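Local coordinates for probable starch synthase 4, chloroplastic/amyloplastic (Arabidopsis thaliana, PDB 6GNE), which belongs to the GT-B glycosyltransferases, in the starch synthase family, and holds ADP and a glycan between two Rossmann-like domains, at residues Ala16-Met19 / Lys24-Gly27; Thr69-Tyr74 / Leu132-Lys137; Pro139-Cys144 / Glu492-Ser497; Gly410-Ala415 / Glu467-Leu472. All blocks are in the same frame, centred on the assembly; numbering follows the deposited sequence.

Interaction 1 (Ala16-Met19 / Lys24-Gly27); sequences AAEM and KVGG. With ADP (adenosine-5'-diphosphate), chain F; AC1 (4,6-dideoxy-4-{[(1S,4R,5S,6S)-4,5,6-trihydroxy-3-(hydroxymethyl)cyclohex-2-en-1-yl]amino}-alpha-D-glucopyranose), chain C.
E18 reaches across to the backbone of V25 and G26, and one carboxylate oxygen does the gripping. V25 N points at E18 OE1 over 2.8 Å in a nearly straight bond (170°), arriving from well above the carboxylate plane. G26 N meets the same oxygen at 3.3 Å, from the same face but on the syn side and much nearer the plane. The carboxylate gets there because the chain is extended beyond CG, with CG opposite the carbonyl carbon (chi1 -64°). E18 OE2 bonds to Y112 OH, so both oxygens are tied and the acid is held at two points. A water that has a weak bond from G26 N lies 2.8 Å from E18 OE2 and can donate to it. This is the packed, buried part.

The looser side is that of the K24 and V25 side chains, in residues that are partly exposed. The K24 chain runs out away from E18, and its NZ pairs with D30 and bonds to ADP O3' at 3.0 Å. G27 N, next along the chain, bonds to ADP O1B at 2.9 Å, while G26 CA lies 3.9 Å from AC1 C6. The K-V-G-G run matches the K-X-G-G nucleotide-binding motif of this family. The whole loop bridges strand 11-15 and helix 27-41; M19 packs against that helix and strands 45-51 and 92-100.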
loop_
_atom_site.group_PDB
_atom_site.type_symbol
_atom_site.label_atom_id
_atom_site.label_comp_id
_atom_site.label_asym_id
_atom_site.label_seq_id
_atom_site.Cartn_x
_atom_site.Cartn_y
_atom_site.Cartn_z
ATOM N N ALA A 16 4.347 -3.292 -11.857
ATOM C CA ALA A 16 3.886 -3.702 -10.538
ATOM C C ALA A 16 2.823 -4.758 -10.640
ATOM O O ALA A 16 2.224 -4.945 -11.708
ATOM C CB ALA A 16 3.339 -2.490 -9.799
ATOM N N ALA A 17 2.558 -5.407 -9.517
ATOM C CA ALA A 17 1.496 -6.414 -9.443
ATOM C C ALA A 17 0.132 -5.834 -9.118
ATOM O O ALA A 17 -0.853 -6.544 -9.236
ATOM C CB ALA A 17 1.865 -7.490 -8.425
ATOM N N GLU A 18 0.077 -4.563 -8.725
ATOM C CA GLU A 18 -1.180 -3.879 -8.388
ATOM C C GLU A 18 -1.248 -2.445 -8.885
ATOM O O GLU A 18 -0.231 -1.758 -9.025
ATOM C CB GLU A 18 -1.359 -3.781 -6.864
ATOM C CG GLU A 18 -1.510 -5.081 -6.112
ATOM C CD GLU A 18 -1.556 -4.823 -4.598
ATOM O OE1 GLU A 18 -2.439 -4.060 -4.117
ATOM O OE2 GLU A 18 -0.701 -5.383 -3.885
ATOM N N MET A 19 -2.480 -2.008 -9.102
ATOM C CA MET A 19 -2.810 -0.612 -9.289
ATOM C C MET A 19 -4.274 -0.397 -8.905
ATOM O O MET A 19 -5.183 -1.060 -9.420
ATOM C CB MET A 19 -2.608 -0.196 -10.735
ATOM C CG MET A 19 -2.717 1.320 -10.954
ATOM S SD MET A 19 -2.908 1.750 -12.679
ATOM C CE MET A 19 -3.442 3.435 -12.509
ATOM N N LYS A 24 -6.205 -4.324 -6.795
ATOM C CA LYS A 24 -5.818 -3.825 -5.497
ATOM C C LYS A 24 -6.035 -4.834 -4.387
ATOM O O LYS A 24 -7.133 -5.389 -4.236
ATOM C CB LYS A 24 -6.634 -2.584 -5.169
ATOM C CG LYS A 24 -6.320 -2.053 -3.788
ATOM C CD LYS A 24 -7.260 -0.958 -3.380
ATOM C CE LYS A 24 -6.916 -0.504 -1.973
ATOM N NZ LYS A 24 -7.406 0.871 -1.706
ATOM N N VAL A 25 -4.987 -5.022 -3.582
ATOM C CA VAL A 25 -5.043 -5.810 -2.349
ATOM C C VAL A 25 -4.854 -4.901 -1.125
ATOM O O VAL A 25 -5.582 -5.022 -0.155
ATOM C CB VAL A 25 -3.977 -6.933 -2.365
ATOM C CG1 VAL A 25 -3.897 -7.625 -0.989
ATOM C CG2 VAL A 25 -4.311 -7.942 -3.469
ATOM N N GLY A 26 -3.846 -4.033 -1.147
ATOM C CA GLY A 26 -3.721 -3.023 -0.131
ATOM C C GLY A 26 -3.091 -1.741 -0.621
ATOM O O GLY A 26 -3.447 -1.230 -1.679
ATOM N N GLY A 27 -2.142 -1.228 0.151
ATOM C CA GLY A 27 -1.567 0.056 -0.101
ATOM C C GLY A 27 -0.680 0.179 -1.328
ATOM O O GLY A 27 -0.521 1.278 -1.864
HETATM P PB ADP F . -1.541 -2.428 3.844
HETATM O O1B ADP F . -0.800 -2.048 2.596
HETATM O O2B ADP F . -2.852 -3.136 3.658
HETATM O O3B ADP F . -0.641 -3.178 4.799
HETATM P PA ADP F . -2.080 0.405 3.915
HETATM O O1A ADP F . -2.614 1.294 5.001
HETATM O O2A ADP F . -0.796 0.874 3.283
HETATM O O3A ADP F . -1.939 -1.054 4.580
HETATM O "O5'" ADP F . -3.152 0.216 2.734
HETATM C "C5'" ADP F . -4.466 -0.291 2.970
HETATM C "C4'" ADP F . -5.491 0.079 1.882
HETATM O "O4'" ADP F . -6.423 -0.998 1.707
HETATM C "C3'" ADP F . -6.360 1.263 2.252
HETATM O "O3'" ADP F . -6.817 1.879 1.060
HETATM C "C2'" ADP F . -7.536 0.636 2.953
HETATM O "O2'" ADP F . -8.696 1.448 2.922
HETATM C "C1'" ADP F . -7.727 -0.604 2.131
HETATM N N9 ADP F . -8.330 -1.731 2.876
HETATM C C8 ADP F . -7.720 -2.549 3.742
HETATM N N7 ADP F . -8.579 -3.495 4.185
HETATM C C5 ADP F . -9.766 -3.289 3.594
HETATM C C6 ADP F . -11.123 -3.920 3.619
HETATM N N6 ADP F . -11.362 -4.994 4.413
HETATM N N1 ADP F . -12.085 -3.368 2.826
HETATM C C2 ADP F . -11.826 -2.280 2.057
HETATM N N3 ADP F . -10.630 -1.671 2.004
HETATM C C4 ADP F . -9.589 -2.120 2.734
HETATM C C1 AC1 C . 1.670 -6.888 -0.589
HETATM O O2 AC1 C . 4.045 -6.580 -0.976
HETATM C C2 AC1 C . 2.836 -5.894 -0.612
HETATM C C4A AC1 C . 2.454 0.437 3.134
HETATM C C3 AC1 C . 2.961 -5.142 0.723
HETATM O O3 AC1 C . 4.029 -4.202 0.578
HETATM C C4 AC1 C . 1.631 -4.465 1.067
HETATM N N4A AC1 C . 1.653 -3.646 2.292
HETATM C C5 AC1 C . 0.593 -5.588 1.137
HETATM O O5 AC1 C . 0.489 -6.222 -0.141
HETATM C C6 AC1 C . -0.808 -5.099 1.463
HETATM C C1B AC1 C . 2.500 -2.459 2.484
HETATM C C2B AC1 C . 2.569 -1.959 3.949
HETATM O O2B AC1 C . 1.991 -2.877 4.897
HETATM C C3B AC1 C . 1.982 -0.569 4.172
HETATM O O3B AC1 C . 2.497 -0.105 5.417
HETATM O O4 AC1 C . 1.788 1.682 3.355
HETATM C C5B AC1 C . 2.240 -0.066 1.738
HETATM C C7B AC1 C . 2.202 -1.375 1.467
HETATM C C6B AC1 C . 2.126 0.919 0.598
HETATM O O6B AC1 C . 3.342 1.662 0.448
HETATM O O HOH W 1 -0.968 -3.700 -1.632
#

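Interaction 2 (Thr69-Tyr74 / Leu132-Lys137); sequences TVVESY and LLQSGK
Q134 and V71 lie alongside each other with their side chains running in opposite directions, and the van der Waals part of the contact is a V71 methyl packed against the flat amide end of Q134. V71 CG1 is 3.7 Å from Q134 OE1 and 3.8 Å from Q134 CD. V71 is buried and its CB faces the helix end, whereas Q134 is exposed. V71 also touches I84 of the adjoining strand and E130, one turn back along the helix.

The polar part is thin. Q134 NE2 lies 3.1 Å from E72 O, but the angle at the hydrogen is just 129°, so the bond is weak. The same nitrogen has a second partner in E130 OE1 on its own helix. An extended side chain, with CG opposite the carbonyl carbon (chi1 -75°), carries the amide out to the strand.

Backbone bonds end helix 117-134 in a Schellman motif here: K137 N bonds back to L132 O at 3.1 Å and G136 N to L133 O at 2.9 Å. G136, the C-prime residue, has the positive phi (58°) that this turn needs. S135 OG adds a bond to L131 O.

Packing beyond the two segments places the pair in the fold. Strand 64-75 runs antiparallel to strand 78-89 in the mixed sheet of the N-terminal half, and helix 117-134 lies against it, S73 meeting R126 and A127 further up the helix.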
loop_
_atom_site.group_PDB
_atom_site.type_symbol
_atom_site.label_atom_id
_atom_site.label_comp_id
_atom_site.label_asym_id
_atom_site.label_seq_id
_atom_site.Cartn_x
_atom_site.Cartn_y
_atom_site.Cartn_z
ATOM N N THR A 69 -0.948 -7.181 -31.954
ATOM C CA THR A 69 0.428 -7.618 -31.712
ATOM C C THR A 69 0.534 -8.596 -30.532
ATOM O O THR A 69 0.317 -8.214 -29.384
ATOM C CB THR A 69 1.386 -6.423 -31.407
ATOM O OG1 THR A 69 0.619 -5.293 -30.979
ATOM C CG2 THR A 69 2.263 -6.041 -32.614
ATOM N N VAL A 70 0.881 -9.850 -30.829
ATOM C CA VAL A 70 1.271 -10.820 -29.795
ATOM C C VAL A 70 2.760 -10.556 -29.444
ATOM O O VAL A 70 3.536 -10.131 -30.301
ATOM C CB VAL A 70 0.992 -12.284 -30.241
ATOM C CG1 VAL A 70 1.405 -13.282 -29.166
ATOM C CG2 VAL A 70 -0.489 -12.466 -30.587
ATOM N N VAL A 71 3.132 -10.756 -28.174
ATOM C CA VAL A 71 4.509 -10.560 -27.711
ATOM C C VAL A 71 5.012 -11.875 -27.115
ATOM O O VAL A 71 4.507 -12.347 -26.077
ATOM C CB VAL A 71 4.649 -9.399 -26.702
ATOM C CG1 VAL A 71 6.053 -9.356 -26.113
ATOM C CG2 VAL A 71 4.315 -8.070 -27.372
ATOM N N GLU A 72 6.004 -12.450 -27.798
ATOM C CA GLU A 72 6.636 -13.689 -27.368
ATOM C C GLU A 72 7.620 -13.386 -26.248
ATOM O O GLU A 72 8.392 -12.433 -26.344
ATOM C CB GLU A 72 7.350 -14.372 -28.537
ATOM C CG GLU A 72 6.411 -14.720 -29.682
ATOM C CD GLU A 72 6.764 -16.031 -30.355
ATOM O OE1 GLU A 72 5.900 -16.941 -30.344
ATOM O OE2 GLU A 72 7.893 -16.149 -30.881
ATOM N N SER A 73 7.578 -14.195 -25.193
ATOM C CA SER A 73 8.357 -13.985 -23.967
ATOM C C SER A 73 9.048 -15.275 -23.549
ATOM O O SER A 73 8.507 -16.357 -23.758
ATOM C CB SER A 73 7.403 -13.529 -22.867
ATOM O OG SER A 73 8.053 -13.350 -21.642
ATOM N N TYR A 74 10.209 -15.156 -22.924
ATOM C CA TYR A 74 10.979 -16.323 -22.502
ATOM C C TYR A 74 10.561 -16.884 -21.154
ATOM O O TYR A 74 10.313 -16.145 -20.240
ATOM C CB TYR A 74 12.469 -15.943 -22.457
ATOM C CG TYR A 74 13.434 -17.021 -21.978
ATOM C CD1 TYR A 74 13.686 -17.217 -20.607
ATOM C CD2 TYR A 74 14.133 -17.819 -22.902
ATOM C CE1 TYR A 74 14.587 -18.199 -20.176
ATOM C CE2 TYR A 74 15.031 -18.801 -22.473
ATOM C CZ TYR A 74 15.259 -18.973 -21.116
ATOM O OH TYR A 74 16.128 -19.935 -20.689
ATOM N N LEU A 132 8.310 -3.951 -23.553
ATOM C CA LEU A 132 9.023 -2.679 -23.795
ATOM C C LEU A 132 9.981 -2.734 -25.012
ATOM O O LEU A 132 9.925 -1.866 -25.912
ATOM C CB LEU A 132 9.769 -2.214 -22.537
ATOM C CG LEU A 132 8.887 -1.747 -21.381
ATOM C CD1 LEU A 132 9.733 -1.385 -20.178
ATOM C CD2 LEU A 132 7.993 -0.578 -21.782
ATOM N N LEU A 133 10.832 -3.763 -25.017
ATOM C CA LEU A 133 11.785 -3.991 -26.096
ATOM C C LEU A 133 11.028 -4.044 -27.415
ATOM O O LEU A 133 11.277 -3.240 -28.303
ATOM C CB LEU A 133 12.565 -5.293 -25.857
ATOM C CG LEU A 133 13.554 -5.763 -26.941
ATOM C CD1 LEU A 133 14.757 -4.823 -27.092
ATOM C CD2 LEU A 133 14.022 -7.191 -26.676
ATOM N N GLN A 134 10.070 -4.956 -27.512
ATOM C CA GLN A 134 9.366 -5.223 -28.775
ATOM C C GLN A 134 8.511 -4.078 -29.324
ATOM O O GLN A 134 8.204 -4.101 -30.496
ATOM C CB GLN A 134 8.553 -6.535 -28.703
ATOM C CG GLN A 134 9.455 -7.770 -28.800
ATOM C CD GLN A 134 8.713 -9.099 -28.854
ATOM O OE1 GLN A 134 7.635 -9.221 -29.471
ATOM N NE2 GLN A 134 9.292 -10.111 -28.196
ATOM N N SER A 135 8.153 -3.089 -28.517
ATOM C CA SER A 135 7.480 -1.873 -29.011
ATOM C C SER A 135 8.445 -0.720 -29.263
ATOM O O SER A 135 8.012 0.406 -29.498
ATOM C CB SER A 135 6.400 -1.403 -28.027
ATOM O OG SER A 135 6.509 -2.039 -26.773
ATOM N N GLY A 136 9.739 -0.978 -29.176
ATOM C CA GLY A 136 10.735 0.081 -29.296
ATOM C C GLY A 136 10.608 1.226 -28.293
ATOM O O GLY A 136 10.997 2.325 -28.581
ATOM N N LYS A 137 10.040 0.981 -27.127
ATOM C CA LYS A 137 9.895 2.040 -26.140
ATOM C C LYS A 137 11.256 2.312 -25.492
ATOM O O LYS A 137 12.024 1.383 -25.235
ATOM C CB LYS A 137 8.861 1.655 -25.076
ATOM C CG LYS A 137 7.412 1.559 -25.553
ATOM C CD LYS A 137 6.965 2.793 -26.325
ATOM C CE LYS A 137 5.435 2.948 -26.278
ATOM N NZ LYS A 137 4.939 3.950 -27.258
#

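Interaction 3 (Pro139-Cys144 / Glu492-Ser497); sequences PDIIHC and ELYTRS
H143 and Y494 are joined by a hydrogen bond between H143 ND1 and Y494 OH, 2.6 Å long, with either group able to be the donor. The hydroxyl sits in the plane of the imidazole, at its edge, and ND1 in turn lies in the plane of the phenol ring. The two ring planes are nevertheless almost perpendicular, at 88°.

One face of the same tyrosine is taken by I141, whose side chain crosses it at about a right angle. I141 CG2 makes a CH-pi contact, 4.0 Å from the centroid of the Y494 ring, while I141 CG1 rests 3.7 Å from Y494 CG, near the root of the ring. The CD1 methyl of I141 comes up against Y494 CB, also at 3.7 Å. With CG1 opposite the carbonyl carbon (chi1 -63°), both branches of the isoleucine can lie on the phenol.

In the second shell, H143 NE2 is hydrogen-bonded to T173 OG1, so both imidazole nitrogens have partners; the ring also stacks on H145 and meets H14. V12, L10 and I225 pack round Y494.

Helix 484-499, the last of the chain, thus lies against the N-terminal domain, as in many GT-B proteins, where the C-terminal helix crosses back to that domain. Strand 141-145, which it meets here, runs parallel between strands 11-15 and 169-174, and strand 225-228 lies further along the same sheet.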
loop_
_atom_site.group_PDB
_atom_site.type_symbol
_atom_site.label_atom_id
_atom_site.label_comp_id
_atom_site.label_asym_id
_atom_site.label_seq_id
_atom_site.Cartn_x
_atom_site.Cartn_y
_atom_site.Cartn_z
ATOM N N PRO A 139 12.172 4.210 -22.315
ATOM C CA PRO A 139 11.939 4.981 -21.094
ATOM C C PRO A 139 13.226 5.481 -20.438
ATOM O O PRO A 139 14.257 4.824 -20.491
ATOM C CB PRO A 139 11.192 3.989 -20.177
ATOM C CG PRO A 139 11.583 2.650 -20.683
ATOM C CD PRO A 139 11.766 2.797 -22.157
ATOM N N ASP A 140 13.119 6.652 -19.834
ATOM C CA ASP A 140 14.170 7.222 -19.031
ATOM C C ASP A 140 14.260 6.528 -17.677
ATOM O O ASP A 140 15.361 6.385 -17.150
ATOM C CB ASP A 140 13.902 8.708 -18.787
ATOM C CG ASP A 140 13.788 9.522 -20.080
ATOM O OD1 ASP A 140 14.770 9.610 -20.858
ATOM O OD2 ASP A 140 12.699 10.100 -20.288
ATOM N N ILE A 141 13.092 6.158 -17.103
ATOM C CA ILE A 141 12.966 5.513 -15.774
ATOM C C ILE A 141 12.069 4.313 -15.890
ATOM O O ILE A 141 10.998 4.402 -16.452
ATOM C CB ILE A 141 12.305 6.436 -14.730
ATOM C CG1 ILE A 141 13.145 7.685 -14.456
ATOM C CG2 ILE A 141 12.026 5.688 -13.416
ATOM C CD1 ILE A 141 14.457 7.459 -13.710
ATOM N N ILE A 142 12.507 3.192 -15.347
ATOM C CA ILE A 142 11.645 2.044 -15.100
ATOM C C ILE A 142 11.628 1.902 -13.571
ATOM O O ILE A 142 12.695 1.740 -12.916
ATOM C CB ILE A 142 12.108 0.743 -15.829
ATOM C CG1 ILE A 142 12.024 0.937 -17.346
ATOM C CG2 ILE A 142 11.244 -0.450 -15.445
ATOM C CD1 ILE A 142 12.778 -0.101 -18.150
ATOM N N HIS A 143 10.416 1.991 -13.010
ATOM C CA HIS A 143 10.212 1.943 -11.574
ATOM C C HIS A 143 9.487 0.650 -11.241
ATOM O O HIS A 143 8.359 0.479 -11.631
ATOM C CB HIS A 143 9.421 3.178 -11.157
ATOM C CG HIS A 143 9.403 3.431 -9.687
ATOM N ND1 HIS A 143 9.132 4.668 -9.161
ATOM C CD2 HIS A 143 9.638 2.617 -8.627
ATOM C CE1 HIS A 143 9.160 4.603 -7.839
ATOM N NE2 HIS A 143 9.474 3.369 -7.491
ATOM N N CYS A 144 10.128 -0.262 -10.526
ATOM C CA CYS A 144 9.473 -1.505 -10.138
ATOM C C CYS A 144 9.136 -1.565 -8.629
ATOM O O CYS A 144 9.704 -0.826 -7.831
ATOM C CB CYS A 144 10.298 -2.701 -10.617
ATOM S SG CYS A 144 11.994 -2.832 -9.994
ATOM N N GLU A 492 13.050 14.306 -8.270
ATOM C CA GLU A 492 14.452 14.734 -8.072
ATOM C C GLU A 492 15.423 13.557 -8.071
ATOM O O GLU A 492 16.533 13.709 -8.559
ATOM C CB GLU A 492 14.638 15.599 -6.806
ATOM C CG GLU A 492 14.034 17.014 -6.924
ATOM C CD GLU A 492 13.871 17.795 -5.589
ATOM O OE1 GLU A 492 14.018 17.204 -4.468
ATOM O OE2 GLU A 492 13.583 19.029 -5.673
ATOM N N LEU A 493 14.999 12.395 -7.554
ATOM C CA LEU A 493 15.795 11.175 -7.664
ATOM C C LEU A 493 15.907 10.696 -9.103
ATOM O O LEU A 493 16.998 10.316 -9.530
ATOM C CB LEU A 493 15.260 10.064 -6.764
ATOM C CG LEU A 493 15.334 10.296 -5.250
ATOM C CD1 LEU A 493 14.486 9.256 -4.519
ATOM C CD2 LEU A 493 16.762 10.350 -4.680
ATOM N N TYR A 494 14.793 10.732 -9.839
ATOM C CA TYR A 494 14.766 10.359 -11.260
ATOM C C TYR A 494 15.692 11.219 -12.116
ATOM O O TYR A 494 16.510 10.685 -12.870
ATOM C CB TYR A 494 13.359 10.495 -11.855
ATOM C CG TYR A 494 12.262 9.556 -11.373
ATOM C CD1 TYR A 494 12.516 8.452 -10.547
ATOM C CD2 TYR A 494 10.951 9.767 -11.785
ATOM C CE1 TYR A 494 11.494 7.616 -10.130
ATOM C CE2 TYR A 494 9.933 8.945 -11.379
ATOM C CZ TYR A 494 10.211 7.866 -10.557
ATOM O OH TYR A 494 9.177 7.056 -10.187
ATOM N N THR A 495 15.532 12.541 -12.028
ATOM C CA THR A 495 16.359 13.476 -12.811
ATOM C C THR A 495 17.840 13.368 -12.456
ATOM O O THR A 495 18.665 13.332 -13.350
ATOM C CB THR A 495 15.902 14.945 -12.683
ATOM O OG1 THR A 495 15.703 15.272 -11.306
ATOM C CG2 THR A 495 14.610 15.191 -13.451
ATOM N N ARG A 496 18.174 13.291 -11.170
ATOM C CA ARG A 496 19.567 13.214 -10.720
ATOM C C ARG A 496 20.240 11.938 -11.190
ATOM O O ARG A 496 21.427 11.973 -11.550
ATOM C CB ARG A 496 19.671 13.351 -9.203
ATOM C CG ARG A 496 21.071 13.476 -8.613
ATOM C CD ARG A 496 21.082 14.227 -7.271
ATOM N NE ARG A 496 20.455 13.471 -6.153
ATOM C CZ ARG A 496 19.371 13.820 -5.436
ATOM N NH1 ARG A 496 18.699 14.965 -5.641
ATOM N NH2 ARG A 496 18.949 12.998 -4.469
ATOM N N SER A 497 19.489 10.841 -11.244
ATOM C CA SER A 497 20.014 9.588 -11.788
ATOM C C SER A 497 20.205 9.602 -13.316
ATOM O O SER A 497 21.189 9.082 -13.820
ATOM C CB SER A 497 19.116 8.429 -11.399
ATOM O OG SER A 497 19.813 7.215 -11.550
#

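Interaction 4 (Gly410-Ala415 / Glu467-Leu472); sequences GSIPIA and EKWMRL
L472, which meets I412 across the contact, gives its backbone N to K468 O at 3.2 Å, an ordinary helical bond. R471 N bonds to E467 O in the same way. On another side of the helix R471 NE and E467 OE2 form a salt bridge at 3.3 Å: the bond is nearly straight (166°), uses the anti lone pair of the carboxylate, and lies close to the guanidinium plane.

Between the segments themselves the meeting is apolar. I412 CG1 lies 3.7 Å from W469 CZ2 and 3.9 Å from W469 CH2, so these two atoms of the six-membered ring touch the isoleucine, the two side chains passing in opposite directions. W469 brings them over by setting CG opposite its own backbone N (chi1 -179°). More loosely, I412 CD1 is 4.2 Å from L472 CG.

Strand 412-416 belongs to the six-stranded parallel sheet of the C-terminal Rossmann-like domain, strand order 3-2-1-4-5-6, where it lies between strands 389-392 and 441-443. The chain enters it from helix 402-408, which closes in a Schellman motif: G410, with positive phi, is its C-prime residue, and S411 N returns to A406 O.

The indole also packs on L389 and H461 and meets the Y462 ring edge-to-face, while L472 touches I428.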
loop_
_atom_site.group_PDB
_atom_site.type_symbol
_atom_site.label_atom_id
_atom_site.label_comp_id
_atom_site.label_asym_id
_atom_site.label_seq_id
_atom_site.Cartn_x
_atom_site.Cartn_y
_atom_site.Cartn_z
ATOM N N GLY A 410 -11.716 13.497 8.327
ATOM C CA GLY A 410 -11.980 14.050 9.639
ATOM C C GLY A 410 -11.993 13.087 10.820
ATOM O O GLY A 410 -12.342 13.520 11.929
ATOM N N SER A 411 -11.646 11.809 10.596
ATOM C CA SER A 411 -11.621 10.817 11.669
ATOM C C SER A 411 -10.233 10.853 12.314
ATOM O O SER A 411 -9.224 10.761 11.609
ATOM C CB SER A 411 -11.957 9.423 11.118
ATOM O OG SER A 411 -12.069 8.426 12.128
ATOM N N ILE A 412 -10.187 10.978 13.633
ATOM C CA ILE A 412 -8.927 11.219 14.364
ATOM C C ILE A 412 -8.219 9.938 14.751
ATOM O O ILE A 412 -8.816 9.091 15.384
ATOM C CB ILE A 412 -9.181 12.041 15.623
ATOM C CG1 ILE A 412 -9.865 13.375 15.244
ATOM C CG2 ILE A 412 -7.886 12.288 16.381
ATOM C CD1 ILE A 412 -9.135 14.200 14.184
ATOM N N PRO A 413 -6.949 9.781 14.356
ATOM C CA PRO A 413 -6.303 8.495 14.493
ATOM C C PRO A 413 -5.763 8.218 15.879
ATOM O O PRO A 413 -5.370 9.131 16.606
ATOM C CB PRO A 413 -5.132 8.557 13.491
ATOM C CG PRO A 413 -4.824 9.985 13.385
ATOM C CD PRO A 413 -6.135 10.688 13.534
ATOM N N ILE A 414 -5.748 6.940 16.208
ATOM C CA ILE A 414 -5.094 6.421 17.378
ATOM C C ILE A 414 -4.131 5.353 16.856
ATOM O O ILE A 414 -4.563 4.325 16.332
ATOM C CB ILE A 414 -6.095 5.776 18.374
ATOM C CG1 ILE A 414 -7.225 6.771 18.728
ATOM C CG2 ILE A 414 -5.354 5.203 19.595
ATOM C CD1 ILE A 414 -8.289 6.187 19.613
ATOM N N ALA A 415 -2.833 5.597 17.043
ATOM C CA ALA A 415 -1.805 4.870 16.340
ATOM C C ALA A 415 -0.645 4.513 17.239
ATOM O O ALA A 415 -0.268 5.289 18.119
ATOM C CB ALA A 415 -1.296 5.716 15.181
ATOM N N GLU A 467 -16.594 21.628 21.050
ATOM C CA GLU A 467 -16.072 22.642 20.131
ATOM C C GLU A 467 -14.541 22.593 19.994
ATOM O O GLU A 467 -14.018 22.888 18.935
ATOM C CB GLU A 467 -16.600 24.069 20.504
ATOM C CG GLU A 467 -15.779 25.306 20.089
ATOM C CD GLU A 467 -15.668 25.534 18.581
ATOM O OE1 GLU A 467 -16.648 25.268 17.881
ATOM O OE2 GLU A 467 -14.599 25.956 18.097
ATOM N N LYS A 468 -13.840 22.220 21.058
ATOM C CA LYS A 468 -12.384 22.005 20.998
ATOM C C LYS A 468 -12.073 20.816 20.080
ATOM O O LYS A 468 -11.116 20.831 19.286
ATOM C CB LYS A 468 -11.814 21.734 22.398
ATOM C CG LYS A 468 -10.652 22.629 22.824
ATOM C CD LYS A 468 -9.832 22.000 23.978
ATOM C CE LYS A 468 -8.405 22.554 24.112
ATOM N NZ LYS A 468 -7.398 21.452 24.278
ATOM N N TRP A 469 -12.898 19.786 20.214
ATOM C CA TRP A 469 -12.852 18.629 19.355
ATOM C C TRP A 469 -13.106 18.968 17.897
ATOM O O TRP A 469 -12.434 18.433 17.004
ATOM C CB TRP A 469 -13.862 17.582 19.816
ATOM C CG TRP A 469 -13.822 16.374 18.964
ATOM C CD1 TRP A 469 -14.638 16.073 17.904
ATOM C CD2 TRP A 469 -12.889 15.314 19.078
ATOM N NE1 TRP A 469 -14.249 14.891 17.343
ATOM C CE2 TRP A 469 -13.177 14.395 18.049
ATOM C CE3 TRP A 469 -11.837 15.045 19.959
ATOM C CZ2 TRP A 469 -12.465 13.195 17.892
ATOM C CZ3 TRP A 469 -11.117 13.872 19.792
ATOM C CH2 TRP A 469 -11.454 12.938 18.765
ATOM N N MET A 470 -14.093 19.820 17.658
ATOM C CA MET A 470 -14.470 20.218 16.296
ATOM C C MET A 470 -13.324 20.986 15.599
ATOM O O MET A 470 -13.133 20.856 14.386
ATOM C CB MET A 470 -15.754 21.060 16.342
ATOM C CG MET A 470 -16.655 20.952 15.136
ATOM S SD MET A 470 -18.108 21.981 15.389
ATOM C CE MET A 470 -18.460 22.483 13.680
ATOM N N ARG A 471 -12.551 21.741 16.385
ATOM C CA ARG A 471 -11.358 22.401 15.867
ATOM C C ARG A 471 -10.286 21.422 15.464
ATOM O O ARG A 471 -9.602 21.648 14.477
ATOM C CB ARG A 471 -10.776 23.377 16.891
ATOM C CG ARG A 471 -11.400 24.740 16.880
ATOM C CD ARG A 471 -10.559 25.685 17.708
ATOM N NE ARG A 471 -11.409 26.564 18.495
ATOM C CZ ARG A 471 -10.975 27.633 19.166
ATOM N NH1 ARG A 471 -9.666 27.965 19.151
ATOM N NH2 ARG A 471 -11.865 28.392 19.829
ATOM N N LEU A 472 -10.131 20.361 16.253
ATOM C CA LEU A 472 -9.173 19.319 15.963
ATOM C C LEU A 472 -9.532 18.622 14.638
ATOM O O LEU A 472 -8.625 18.377 13.807
ATOM C CB LEU A 472 -9.091 18.301 17.120
ATOM C CG LEU A 472 -8.096 17.154 16.937
ATOM C CD1 LEU A 472 -6.664 17.645 16.695
ATOM C CD2 LEU A 472 -8.130 16.267 18.172
#

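Interactions 1, 2 and 3 lie in or against the N-terminal domain, interaction 4 in the C-terminal one, its centre about 52 Å from that of interaction 2. Interactions 1, 3 and 4 are buried; interaction 2 is partly open. Chemistry follows place: interaction 1, at the ligands, is carboxylate to backbone, interaction 3 mixes a side-chain hydrogen bond with ring packing, interaction 4 is hydrocarbon across, and interaction 2 is a methyl contact with one weak bond. Interactions 2 and 3 touch, L132 CD1 being 3.9 Å from I142 CD1. Helices 466-477 and 484-499 are consecutive, yet serve different domains: the first packs on the C-terminal sheet, the second on the N-terminal one.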